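Local coordinates for protein DNA photolyase (Agrobacterium tumefaciens, PDB 4U63) that probably repairs cyclobutane pyrimidine dimers in ultraviolet-damaged DNA by light-driven electron transfer from its FAD, with a methenyltetrahydrofolate as antenna chromophore, at residues A[303-307]-A[395-401]; A[369-374]-A[403-407]; A[415-419]-A[487-491]. All blocks are in the same frame, centred on the assembly; numbering follows the deposited sequence.

Contact 1 of 3, residues A[303-307]-A[395-401]; sequences CYHLL and DPASNAA. With FAD (flavin-adenine dinucleotide), chain C.
Ala397 lies packed against Tyr304, its CB 3.6 Å from the ring centroid and 8° off the normal, a CH-pi contact over the middle of one face. The same methyl also meets Cys303 O and Leu307 CD2, so Cys303, Tyr304 and Leu307 of helix 287-309 close round it. Farther along helix 398-407, Cys303 SG rests on Ala401 CB at 3.6 Å. Packing thins toward Pro396, which is partly exposed: Leu307 CD2 comes no nearer than 4.0 Å, to Pro396 O.

The polar part centres on Asp395. Tyr304 OH donates to Asp395 OD2 at 2.6 Å, on the syn side and 20° out of the carboxylate plane. Asp395 CG is anti to its own backbone N (chi1 -175°), which swings OD1 back over the following turn. There OD1 accepts from Ala397 N at 2.9 Å and Ser398 N at 3.0 Å, arriving from opposite faces of its plane as a cap on the entry to helix 398-407.

Three hydrogen bonds on its two oxygens thus fix the carboxylate's rotation. The capped turn forms part of the FAD pocket wall: Asp395 N donates to FAD O4 at 3.0 Å, and Asn399 OD1 lies 3.3 Å from FAD N5.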
loop_
_atom_site.group_PDB
_atom_site.type_symbol
_atom_site.label_atom_id
_atom_site.label_comp_id
_atom_site.label_asym_id
_atom_site.label_seq_id
_atom_site.Cartn_x
_atom_site.Cartn_y
_atom_site.Cartn_z
ATOM N N CYS A 303 5.869 6.032 -7.931
ATOM C CA CYS A 303 5.614 6.660 -6.626
ATOM C C CYS A 303 6.863 6.619 -5.736
ATOM O O CYS A 303 7.201 7.617 -5.074
ATOM C CB CYS A 303 4.421 6.005 -5.931
ATOM S SG CYS A 303 2.838 6.342 -6.741
ATOM N N TYR A 304 7.554 5.473 -5.727
ATOM C CA TYR A 304 8.808 5.340 -4.977
ATOM C C TYR A 304 9.925 6.225 -5.556
ATOM O O TYR A 304 10.738 6.763 -4.808
ATOM C CB TYR A 304 9.244 3.872 -4.866
ATOM C CG TYR A 304 8.605 3.172 -3.692
ATOM C CD1 TYR A 304 9.207 3.198 -2.441
ATOM C CD2 TYR A 304 7.392 2.502 -3.819
ATOM C CE1 TYR A 304 8.627 2.577 -1.354
ATOM C CE2 TYR A 304 6.810 1.877 -2.731
ATOM C CZ TYR A 304 7.439 1.914 -1.506
ATOM O OH TYR A 304 6.891 1.313 -0.413
ATOM N N HIS A 305 9.951 6.371 -6.882
ATOM C CA HIS A 305 10.910 7.276 -7.539
ATOM C C HIS A 305 10.730 8.706 -7.047
ATOM O O HIS A 305 11.700 9.399 -6.699
ATOM C CB HIS A 305 10.730 7.207 -9.058
ATOM C CG HIS A 305 11.875 7.762 -9.818
ATOM N ND1 HIS A 305 13.049 7.072 -10.006
ATOM C CD2 HIS A 305 12.036 8.950 -10.433
ATOM C CE1 HIS A 305 13.889 7.811 -10.699
ATOM N NE2 HIS A 305 13.293 8.949 -10.982
ATOM N N LEU A 306 9.477 9.149 -7.033
ATOM C CA LEU A 306 9.134 10.495 -6.587
ATOM C C LEU A 306 9.447 10.700 -5.106
ATOM O O LEU A 306 9.967 11.748 -4.721
ATOM C CB LEU A 306 7.651 10.789 -6.867
ATOM C CG LEU A 306 7.237 10.860 -8.341
ATOM C CD1 LEU A 306 5.763 11.170 -8.426
ATOM C CD2 LEU A 306 8.031 11.889 -9.133
ATOM N N LEU A 307 9.146 9.702 -4.277
ATOM C CA LEU A 307 9.467 9.781 -2.844
ATOM C C LEU A 307 10.977 9.880 -2.601
ATOM O O LEU A 307 11.434 10.670 -1.759
ATOM C CB LEU A 307 8.888 8.590 -2.085
ATOM C CG LEU A 307 9.111 8.594 -0.572
ATOM C CD1 LEU A 307 8.395 9.768 0.099
ATOM C CD2 LEU A 307 8.664 7.279 0.028
ATOM N N ASP A 395 0.923 2.785 1.926
ATOM C CA ASP A 395 2.297 2.801 1.453
ATOM C C ASP A 395 2.830 4.235 1.511
ATOM O O ASP A 395 2.151 5.161 1.060
ATOM C CB ASP A 395 2.356 2.219 0.040
ATOM C CG ASP A 395 3.753 2.096 -0.467
ATOM O OD1 ASP A 395 4.291 3.130 -0.929
ATOM O OD2 ASP A 395 4.317 0.972 -0.377
ATOM N N PRO A 396 4.040 4.430 2.071
ATOM C CA PRO A 396 4.547 5.803 2.258
ATOM C C PRO A 396 4.820 6.562 0.949
ATOM O O PRO A 396 4.855 7.787 0.948
ATOM C CB PRO A 396 5.846 5.589 3.042
ATOM C CG PRO A 396 6.280 4.216 2.668
ATOM C CD PRO A 396 5.028 3.425 2.515
ATOM N N ALA A 397 5.012 5.840 -0.149
ATOM C CA ALA A 397 5.200 6.464 -1.446
ATOM C C ALA A 397 3.873 6.608 -2.179
ATOM O O ALA A 397 3.524 7.691 -2.632
ATOM C CB ALA A 397 6.163 5.650 -2.266
ATOM N N SER A 398 3.116 5.516 -2.292
ATOM C CA SER A 398 1.916 5.546 -3.135
ATOM C C SER A 398 0.779 6.380 -2.576
ATOM O O SER A 398 0.081 7.049 -3.325
ATOM C CB SER A 398 1.429 4.139 -3.434
ATOM O OG SER A 398 2.438 3.388 -4.061
ATOM N N ASN A 399 0.594 6.349 -1.262
ATOM C CA ASN A 399 -0.455 7.143 -0.643
ATOM C C ASN A 399 -0.173 8.643 -0.846
ATOM O O ASN A 399 -0.983 9.365 -1.435
ATOM C CB ASN A 399 -0.575 6.786 0.839
ATOM C CG ASN A 399 -1.870 7.260 1.465
ATOM O OD1 ASN A 399 -2.909 7.336 0.810
ATOM N ND2 ASN A 399 -1.813 7.575 2.754
ATOM N N ALA A 400 0.996 9.085 -0.401
ATOM C CA ALA A 400 1.407 10.485 -0.555
ATOM C C ALA A 400 1.367 10.965 -2.003
ATOM O O ALA A 400 0.819 12.023 -2.301
ATOM C CB ALA A 400 2.809 10.695 0.011
ATOM N N ALA A 401 1.951 10.173 -2.901
ATOM C CA ALA A 401 2.016 10.562 -4.318
ATOM C C ALA A 401 0.628 10.755 -4.907
ATOM O O ALA A 401 0.358 11.738 -5.583
ATOM C CB ALA A 401 2.777 9.532 -5.125
HETATM P PA FAD C . -4.321 -3.447 -9.469
HETATM O O1A FAD C . -5.180 -2.670 -10.413
HETATM O O2A FAD C . -4.413 -4.936 -9.473
HETATM O O5B FAD C . -2.817 -2.938 -9.706
HETATM C C5B FAD C . -1.679 -3.760 -9.422
HETATM C C4B FAD C . -0.696 -3.063 -8.494
HETATM O O4B FAD C . -0.204 -1.855 -9.072
HETATM C C3B FAD C . -1.299 -2.654 -7.170
HETATM O O3B FAD C . -1.392 -3.758 -6.254
HETATM C C2B FAD C . -0.354 -1.558 -6.725
HETATM O O2B FAD C . 0.822 -2.092 -6.115
HETATM C C1B FAD C . 0.023 -0.896 -8.027
HETATM N N9A FAD C . -0.783 0.303 -8.349
HETATM C C8A FAD C . -1.918 0.323 -9.070
HETATM N N7A FAD C . -2.386 1.581 -9.209
HETATM C C5A FAD C . -1.521 2.404 -8.579
HETATM C C6A FAD C . -1.439 3.848 -8.346
HETATM N N6A FAD C . -2.389 4.669 -8.837
HETATM N N1A FAD C . -0.387 4.300 -7.626
HETATM C C2A FAD C . 0.555 3.467 -7.127
HETATM N N3A FAD C . 0.532 2.131 -7.312
HETATM C C4A FAD C . -0.468 1.560 -8.013
HETATM N N1 FAD C . -1.763 2.182 -3.473
HETATM C C2 FAD C . -1.048 1.544 -2.520
HETATM O O2 FAD C . -0.469 0.485 -2.852
HETATM N N3 FAD C . -0.950 2.022 -1.255
HETATM C C4 FAD C . -1.561 3.172 -0.869
HETATM O O4 FAD C . -1.455 3.620 0.302
HETATM C C4X FAD C . -2.368 3.914 -1.858
HETATM N N5 FAD C . -3.042 5.064 -1.563
HETATM C C5X FAD C . -3.754 5.726 -2.522
HETATM C C6 FAD C . -4.416 6.912 -2.232
HETATM C C7 FAD C . -5.159 7.590 -3.203
HETATM C C7M FAD C . -5.874 8.879 -2.868
HETATM C C8 FAD C . -5.254 7.038 -4.573
HETATM C C8M FAD C . -6.037 7.731 -5.666
HETATM C C9 FAD C . -4.605 5.868 -4.865
HETATM C C9A FAD C . -3.852 5.177 -3.912
HETATM N N10 FAD C . -3.185 3.955 -4.224
HETATM C C10 FAD C . -2.437 3.321 -3.218
HETATM C "C1'" FAD C . -3.179 3.389 -5.579
HETATM C "C2'" FAD C . -4.235 2.385 -5.987
HETATM O "O2'" FAD C . -5.533 2.935 -5.737
HETATM C "C3'" FAD C . -4.054 1.048 -5.296
HETATM O "O3'" FAD C . -2.737 0.544 -5.500
HETATM C "C4'" FAD C . -5.079 0.060 -5.853
HETATM O "O4'" FAD C . -6.384 0.465 -5.448
HETATM C "C5'" FAD C . -4.776 -1.329 -5.331
HETATM O "O5'" FAD C . -5.714 -2.300 -5.818
HETATM P P FAD C . -5.160 -3.549 -6.664
HETATM O O1P FAD C . -6.312 -4.439 -6.975
HETATM O O2P FAD C . -4.010 -4.197 -5.947
HETATM O O3P FAD C . -4.619 -2.832 -7.996
#

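Contact 2 of 3, residues A[369-374]-A[403-407]; sequences ASFLIK and WQWVA. With FAD (flavin-adenine dinucleotide), chain C.
Ala369 CB sits over one face of the Trp403 indole, 3.8 Å from the centroid of the six-membered ring and 23° off its normal, a CH-pi contact. FAD C7M lies over the same face, 3.7 Å from Trp403 NE1, so the flavin methyl and the alanine methyl share the indole. Trp403 CG stands beside its backbone N (chi1 -81°), and from there the indole reaches across to helix 362-375.

Apolar contacts fill in the rest. Ile373 CD1 comes up at the indole edge, 3.8 Å from Trp403 CE3, and also touches Val406 CG1 and Ala407 CB. Leu372 CD2 approaches Trp403 CH2 at 3.9 Å. Val406 CG1, anti to its backbone N, presses on the backbone of the opposing helix, 3.4 Å from Ser370 N. The axes of segments 369-374 and 403-407 approach to 9.6 Å, with a crossing angle of -56°.

Polar linkage runs through water. Lys374 NZ donates to a water at 2.8 Å that in turn donates to Val406 O, also at 2.8 Å; a second water repeats the link with a weak bond from the lysine. NZ is also bonded to Arg418 O and Phe416 O. Chemically, an apolar, indole-centred interface packs against the C7M methyl of the flavin, while the two bridging waters lie at the lysine margin.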
loop_
_atom_site.group_PDB
_atom_site.type_symbol
_atom_site.label_atom_id
_atom_site.label_comp_id
_atom_site.label_asym_id
_atom_site.label_seq_id
_atom_site.Cartn_x
_atom_site.Cartn_y
_atom_site.Cartn_z
ATOM N N ALA A 369 -10.953 11.379 -2.644
ATOM C CA ALA A 369 -9.850 12.306 -2.392
ATOM C C ALA A 369 -10.195 13.677 -2.959
ATOM O O ALA A 369 -10.052 14.687 -2.286
ATOM C CB ALA A 369 -8.554 11.769 -2.989
ATOM N N SER A 370 -10.668 13.706 -4.197
ATOM C CA SER A 370 -11.095 14.947 -4.811
ATOM C C SER A 370 -12.254 15.591 -4.039
ATOM O O SER A 370 -12.287 16.813 -3.855
ATOM C CB SER A 370 -11.479 14.724 -6.276
ATOM O OG SER A 370 -11.764 15.964 -6.896
ATOM N N PHE A 371 -13.201 14.781 -3.570
ATOM C CA PHE A 371 -14.302 15.331 -2.795
ATOM C C PHE A 371 -13.808 16.057 -1.532
ATOM O O PHE A 371 -14.282 17.154 -1.211
ATOM C CB PHE A 371 -15.299 14.257 -2.411
ATOM C CG PHE A 371 -16.572 14.814 -1.853
ATOM C CD1 PHE A 371 -17.586 15.230 -2.701
ATOM C CD2 PHE A 371 -16.753 14.951 -0.480
ATOM C CE1 PHE A 371 -18.757 15.759 -2.207
ATOM C CE2 PHE A 371 -17.934 15.479 0.027
ATOM C CZ PHE A 371 -18.938 15.883 -0.837
ATOM N N LEU A 372 -12.856 15.451 -0.829
ATOM C CA LEU A 372 -12.297 16.061 0.377
ATOM C C LEU A 372 -11.586 17.385 0.093
ATOM O O LEU A 372 -11.844 18.393 0.747
ATOM C CB LEU A 372 -11.313 15.094 1.043
ATOM C CG LEU A 372 -10.703 15.559 2.361
ATOM C CD1 LEU A 372 -11.792 15.699 3.419
ATOM C CD2 LEU A 372 -9.621 14.605 2.821
ATOM N N ILE A 373 -10.708 17.362 -0.905
ATOM C CA ILE A 373 -9.827 18.497 -1.228
ATOM C C ILE A 373 -10.594 19.647 -1.873
ATOM O O ILE A 373 -10.378 20.822 -1.536
ATOM C CB ILE A 373 -8.695 18.030 -2.183
ATOM C CG1 ILE A 373 -7.799 17.010 -1.467
ATOM C CG2 ILE A 373 -7.859 19.206 -2.698
ATOM C CD1 ILE A 373 -6.988 16.144 -2.399
ATOM N N LYS A 374 -11.482 19.318 -2.805
ATOM C CA LYS A 374 -12.160 20.343 -3.605
ATOM C C LYS A 374 -13.550 20.671 -3.109
ATOM O O LYS A 374 -13.844 21.822 -2.863
ATOM C CB LYS A 374 -12.157 19.934 -5.066
ATOM C CG LYS A 374 -10.725 19.749 -5.540
ATOM C CD LYS A 374 -10.623 19.473 -7.001
ATOM C CE LYS A 374 -9.166 19.372 -7.405
ATOM N NZ LYS A 374 -9.059 19.117 -8.851
ATOM N N TRP A 403 -2.327 11.268 -3.360
ATOM C CA TRP A 403 -2.968 12.452 -2.767
ATOM C C TRP A 403 -2.465 13.756 -3.406
ATOM O O TRP A 403 -3.268 14.639 -3.738
ATOM C CB TRP A 403 -2.786 12.479 -1.247
ATOM C CG TRP A 403 -3.778 11.595 -0.543
ATOM C CD1 TRP A 403 -3.580 10.325 -0.105
ATOM C CD2 TRP A 403 -5.127 11.930 -0.226
ATOM N NE1 TRP A 403 -4.737 9.834 0.475
ATOM C CE2 TRP A 403 -5.704 10.804 0.404
ATOM C CE3 TRP A 403 -5.915 13.078 -0.428
ATOM C CZ2 TRP A 403 -7.017 10.799 0.853
ATOM C CZ3 TRP A 403 -7.218 13.076 0.009
ATOM C CH2 TRP A 403 -7.765 11.936 0.643
ATOM N N GLN A 404 -1.153 13.869 -3.606
ATOM C CA GLN A 404 -0.596 15.072 -4.244
ATOM C C GLN A 404 -1.094 15.271 -5.682
ATOM O O GLN A 404 -1.378 16.402 -6.084
ATOM C CB GLN A 404 0.934 15.085 -4.184
ATOM C CG GLN A 404 1.464 15.273 -2.766
ATOM C CD GLN A 404 2.381 16.488 -2.598
ATOM O OE1 GLN A 404 2.190 17.521 -3.228
ATOM N NE2 GLN A 404 3.358 16.362 -1.728
ATOM N N TRP A 405 -1.220 14.186 -6.445
ATOM C CA TRP A 405 -1.754 14.289 -7.820
ATOM C C TRP A 405 -3.202 14.762 -7.812
ATOM O O TRP A 405 -3.571 15.637 -8.587
ATOM C CB TRP A 405 -1.634 12.965 -8.582
ATOM C CG TRP A 405 -0.234 12.620 -8.989
ATOM C CD1 TRP A 405 0.725 13.475 -9.489
ATOM C CD2 TRP A 405 0.369 11.328 -8.956
ATOM N NE1 TRP A 405 1.881 12.783 -9.754
ATOM C CE2 TRP A 405 1.694 11.468 -9.441
ATOM C CE3 TRP A 405 -0.075 10.058 -8.572
ATOM C CZ2 TRP A 405 2.569 10.390 -9.531
ATOM C CZ3 TRP A 405 0.802 8.995 -8.661
ATOM C CH2 TRP A 405 2.106 9.165 -9.142
ATOM N N VAL A 406 -4.021 14.201 -6.920
ATOM C CA VAL A 406 -5.415 14.642 -6.818
ATOM C C VAL A 406 -5.484 16.129 -6.403
ATOM O O VAL A 406 -6.339 16.875 -6.887
ATOM C CB VAL A 406 -6.240 13.761 -5.858
ATOM C CG1 VAL A 406 -7.674 14.281 -5.762
ATOM C CG2 VAL A 406 -6.265 12.322 -6.351
ATOM N N ALA A 407 -4.563 16.538 -5.535
ATOM C CA ALA A 407 -4.484 17.921 -5.025
ATOM C C ALA A 407 -3.961 18.947 -6.036
ATOM O O ALA A 407 -4.039 20.151 -5.782
ATOM C CB ALA A 407 -3.626 17.958 -3.768
HETATM P PA FAD C . -4.321 -3.447 -9.469
HETATM O O1A FAD C . -5.180 -2.670 -10.413
HETATM O O2A FAD C . -4.413 -4.936 -9.473
HETATM O O5B FAD C . -2.817 -2.938 -9.706
HETATM C C5B FAD C . -1.679 -3.760 -9.422
HETATM C C4B FAD C . -0.696 -3.063 -8.494
HETATM O O4B FAD C . -0.204 -1.855 -9.072
HETATM C C3B FAD C . -1.299 -2.654 -7.170
HETATM O O3B FAD C . -1.392 -3.758 -6.254
HETATM C C2B FAD C . -0.354 -1.558 -6.725
HETATM O O2B FAD C . 0.822 -2.092 -6.115
HETATM C C1B FAD C . 0.023 -0.896 -8.027
HETATM N N9A FAD C . -0.783 0.303 -8.349
HETATM C C8A FAD C . -1.918 0.323 -9.070
HETATM N N7A FAD C . -2.386 1.581 -9.209
HETATM C C5A FAD C . -1.521 2.404 -8.579
HETATM C C6A FAD C . -1.439 3.848 -8.346
HETATM N N6A FAD C . -2.389 4.669 -8.837
HETATM N N1A FAD C . -0.387 4.300 -7.626
HETATM C C2A FAD C . 0.555 3.467 -7.127
HETATM N N3A FAD C . 0.532 2.131 -7.312
HETATM C C4A FAD C . -0.468 1.560 -8.013
HETATM N N1 FAD C . -1.763 2.182 -3.473
HETATM C C2 FAD C . -1.048 1.544 -2.520
HETATM O O2 FAD C . -0.469 0.485 -2.852
HETATM N N3 FAD C . -0.950 2.022 -1.255
HETATM C C4 FAD C . -1.561 3.172 -0.869
HETATM O O4 FAD C . -1.455 3.620 0.302
HETATM C C4X FAD C . -2.368 3.914 -1.858
HETATM N N5 FAD C . -3.042 5.064 -1.563
HETATM C C5X FAD C . -3.754 5.726 -2.522
HETATM C C6 FAD C . -4.416 6.912 -2.232
HETATM C C7 FAD C . -5.159 7.590 -3.203
HETATM C C7M FAD C . -5.874 8.879 -2.868
HETATM C C8 FAD C . -5.254 7.038 -4.573
HETATM C C8M FAD C . -6.037 7.731 -5.666
HETATM C C9 FAD C . -4.605 5.868 -4.865
HETATM C C9A FAD C . -3.852 5.177 -3.912
HETATM N N10 FAD C . -3.185 3.955 -4.224
HETATM C C10 FAD C . -2.437 3.321 -3.218
HETATM C "C1'" FAD C . -3.179 3.389 -5.579
HETATM C "C2'" FAD C . -4.235 2.385 -5.987
HETATM O "O2'" FAD C . -5.533 2.935 -5.737
HETATM C "C3'" FAD C . -4.054 1.048 -5.296
HETATM O "O3'" FAD C . -2.737 0.544 -5.500
HETATM C "C4'" FAD C . -5.079 0.060 -5.853
HETATM O "O4'" FAD C . -6.384 0.465 -5.448
HETATM C "C5'" FAD C . -4.776 -1.329 -5.331
HETATM O "O5'" FAD C . -5.714 -2.300 -5.818
HETATM P P FAD C . -5.160 -3.549 -6.664
HETATM O O1P FAD C . -6.312 -4.439 -6.975
HETATM O O2P FAD C . -4.010 -4.197 -5.947
HETATM O O3P FAD C . -4.619 -2.832 -7.996
HETATM O O HOH W 1 -6.312 18.871 -8.920
HETATM O O HOH W 2 -8.231 15.781 -9.066
#

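Contact 3 of 3, residues A[415-419]-A[487-491]; sequences PFFRI and ALAAY
Phe416 and Tyr491 form an aromatic pair whose planes are within 16° of parallel but slid apart, the centroids 5.4 Å from each other, so the rings barely overlap. Much of the contact is therefore made by the root of one side chain against the ring of the other: Phe416 CB meets Tyr491 CE1 at 3.7 Å, and Phe416 CD2 meets Tyr491 CB at 3.8 Å. With CG anti to the backbone N in both (chi1 -168° and -173°), the side chains slide past each other in opposite directions. Phe417 adds a second aromatic contact, with Tyr491 CE2 in the plane of its ring at the edge, 4.0 Å from Phe417 CD2.

The aliphatic contacts lie toward Ile419. Its CD1 touches Leu488 CD2 at 3.7 Å and Ala487 CB at 3.9 Å, while the same leucine methyl reaches Phe417 CA.

One carbonyl faces an aromatic edge: Ala487 O lies near the plane of the Phe416 ring, 3.6 Å from CE2, and also accepts from Tyr491 N within its helix. On the other segment, Arg418 N bonds back to Pro415 O, closing a type I beta turn that places Phe416 and Phe417 at its two central positions. Lys374 of helix 362-375 makes a cation-pi contact with Phe416.

A beta turn thus joins the last helix, 480-495, to the loop after helix 398-407 within the helical FAD-binding region characteristic of photolyases.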
loop_
_atom_site.group_PDB
_atom_site.type_symbol
_atom_site.label_atom_id
_atom_site.label_comp_id
_atom_site.label_asym_id
_atom_site.label_seq_id
_atom_site.Cartn_x
_atom_site.Cartn_y
_atom_site.Cartn_z
ATOM N N PRO A 415 -5.083 19.425 -13.171
ATOM C CA PRO A 415 -5.097 20.811 -12.682
ATOM C C PRO A 415 -6.166 21.008 -11.613
ATOM O O PRO A 415 -7.210 20.358 -11.663
ATOM C CB PRO A 415 -5.417 21.629 -13.937
ATOM C CG PRO A 415 -5.013 20.764 -15.074
ATOM C CD PRO A 415 -5.278 19.360 -14.632
ATOM N N PHE A 416 -5.906 21.885 -10.650
ATOM C CA PHE A 416 -6.842 22.089 -9.538
ATOM C C PHE A 416 -8.239 22.490 -10.019
ATOM O O PHE A 416 -9.248 22.032 -9.470
ATOM C CB PHE A 416 -6.333 23.161 -8.576
ATOM C CG PHE A 416 -7.100 23.201 -7.288
ATOM C CD1 PHE A 416 -6.726 22.398 -6.227
ATOM C CD2 PHE A 416 -8.213 24.023 -7.150
ATOM C CE1 PHE A 416 -7.437 22.417 -5.039
ATOM C CE2 PHE A 416 -8.928 24.053 -5.964
ATOM C CZ PHE A 416 -8.537 23.246 -4.908
ATOM N N PHE A 417 -8.283 23.333 -11.045
ATOM C CA PHE A 417 -9.543 23.840 -11.602
ATOM C C PHE A 417 -10.429 22.790 -12.281
ATOM O O PHE A 417 -11.596 23.064 -12.543
ATOM C CB PHE A 417 -9.295 25.029 -12.556
ATOM C CG PHE A 417 -8.417 24.715 -13.744
ATOM C CD1 PHE A 417 -8.903 23.980 -14.825
ATOM C CD2 PHE A 417 -7.106 25.188 -13.799
ATOM C CE1 PHE A 417 -8.099 23.701 -15.918
ATOM C CE2 PHE A 417 -6.295 24.914 -14.893
ATOM C CZ PHE A 417 -6.792 24.170 -15.955
ATOM N N ARG A 418 -9.884 21.612 -12.582
ATOM C CA ARG A 418 -10.703 20.490 -13.058
ATOM C C ARG A 418 -11.424 19.849 -11.879
ATOM O O ARG A 418 -10.807 19.119 -11.101
ATOM C CB ARG A 418 -9.860 19.425 -13.743
ATOM C CG ARG A 418 -9.555 19.694 -15.192
ATOM C CD ARG A 418 -9.010 18.437 -15.836
ATOM N NE ARG A 418 -8.651 18.696 -17.218
ATOM C CZ ARG A 418 -9.510 18.727 -18.238
ATOM N NH1 ARG A 418 -10.815 18.504 -18.056
ATOM N NH2 ARG A 418 -9.054 18.985 -19.460
ATOM N N ILE A 419 -12.720 20.123 -11.760
ATOM C CA ILE A 419 -13.544 19.626 -10.653
ATOM C C ILE A 419 -14.786 18.960 -11.213
ATOM O O ILE A 419 -15.701 19.640 -11.673
ATOM C CB ILE A 419 -14.009 20.768 -9.739
ATOM C CG1 ILE A 419 -12.825 21.578 -9.227
ATOM C CG2 ILE A 419 -14.837 20.213 -8.575
ATOM C CD1 ILE A 419 -13.230 22.869 -8.570
ATOM N N ALA A 487 -14.237 26.422 -4.217
ATOM C CA ALA A 487 -12.916 25.863 -4.506
ATOM C C ALA A 487 -12.171 26.722 -5.537
ATOM O O ALA A 487 -10.973 26.990 -5.396
ATOM C CB ALA A 487 -13.050 24.432 -4.991
ATOM N N LEU A 488 -12.881 27.169 -6.561
ATOM C CA LEU A 488 -12.263 28.003 -7.590
ATOM C C LEU A 488 -11.916 29.397 -7.049
ATOM O O LEU A 488 -10.906 29.977 -7.446
ATOM C CB LEU A 488 -13.147 28.075 -8.833
ATOM C CG LEU A 488 -13.379 26.725 -9.527
ATOM C CD1 LEU A 488 -14.338 26.887 -10.691
ATOM C CD2 LEU A 488 -12.073 26.098 -9.994
ATOM N N ALA A 489 -12.732 29.925 -6.136
ATOM C CA ALA A 489 -12.383 31.183 -5.455
ATOM C C ALA A 489 -11.123 31.000 -4.600
ATOM O O ALA A 489 -10.279 31.888 -4.544
ATOM C CB ALA A 489 -13.538 31.682 -4.600
ATOM N N ALA A 490 -10.993 29.848 -3.940
ATOM C CA ALA A 490 -9.796 29.563 -3.134
ATOM C C ALA A 490 -8.562 29.439 -4.018
ATOM O O ALA A 490 -7.480 29.880 -3.637
ATOM C CB ALA A 490 -9.988 28.305 -2.299
ATOM N N TYR A 491 -8.740 28.842 -5.198
ATOM C CA TYR A 491 -7.671 28.729 -6.193
ATOM C C TYR A 491 -7.243 30.112 -6.696
ATOM O O TYR A 491 -6.047 30.402 -6.802
ATOM C CB TYR A 491 -8.129 27.844 -7.364
ATOM C CG TYR A 491 -7.057 27.508 -8.388
ATOM C CD1 TYR A 491 -5.888 26.846 -8.011
ATOM C CD2 TYR A 491 -7.220 27.827 -9.738
ATOM C CE1 TYR A 491 -4.907 26.526 -8.939
ATOM C CE2 TYR A 491 -6.240 27.509 -10.678
ATOM C CZ TYR A 491 -5.082 26.858 -10.271
ATOM O OH TYR A 491 -4.100 26.530 -11.173
#

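Helix 398-407 supplies a segment to both contact 1 and contact 2, whose centres are 15 Å apart. They touch directly where Leu306 CD1 meets Trp405 CZ2 at 3.5 Å, and both border the FAD, contact 1 at its O4 side and adenine, contact 2 at its methyl end. Contact 3 is 11 Å from contact 2, centre to centre, and is joined to it by Lys374, whose NZ probably donates to Arg418 O at 2.8 Å and Phe416 O at 3.0 Å. Contacts 1 and 3 do not meet, their nearest atoms being about 12 Å apart. The series thus runs outward from the flavin pocket to the C-terminal helix, the side chain of Phe416 lying about 14 Å from FAD.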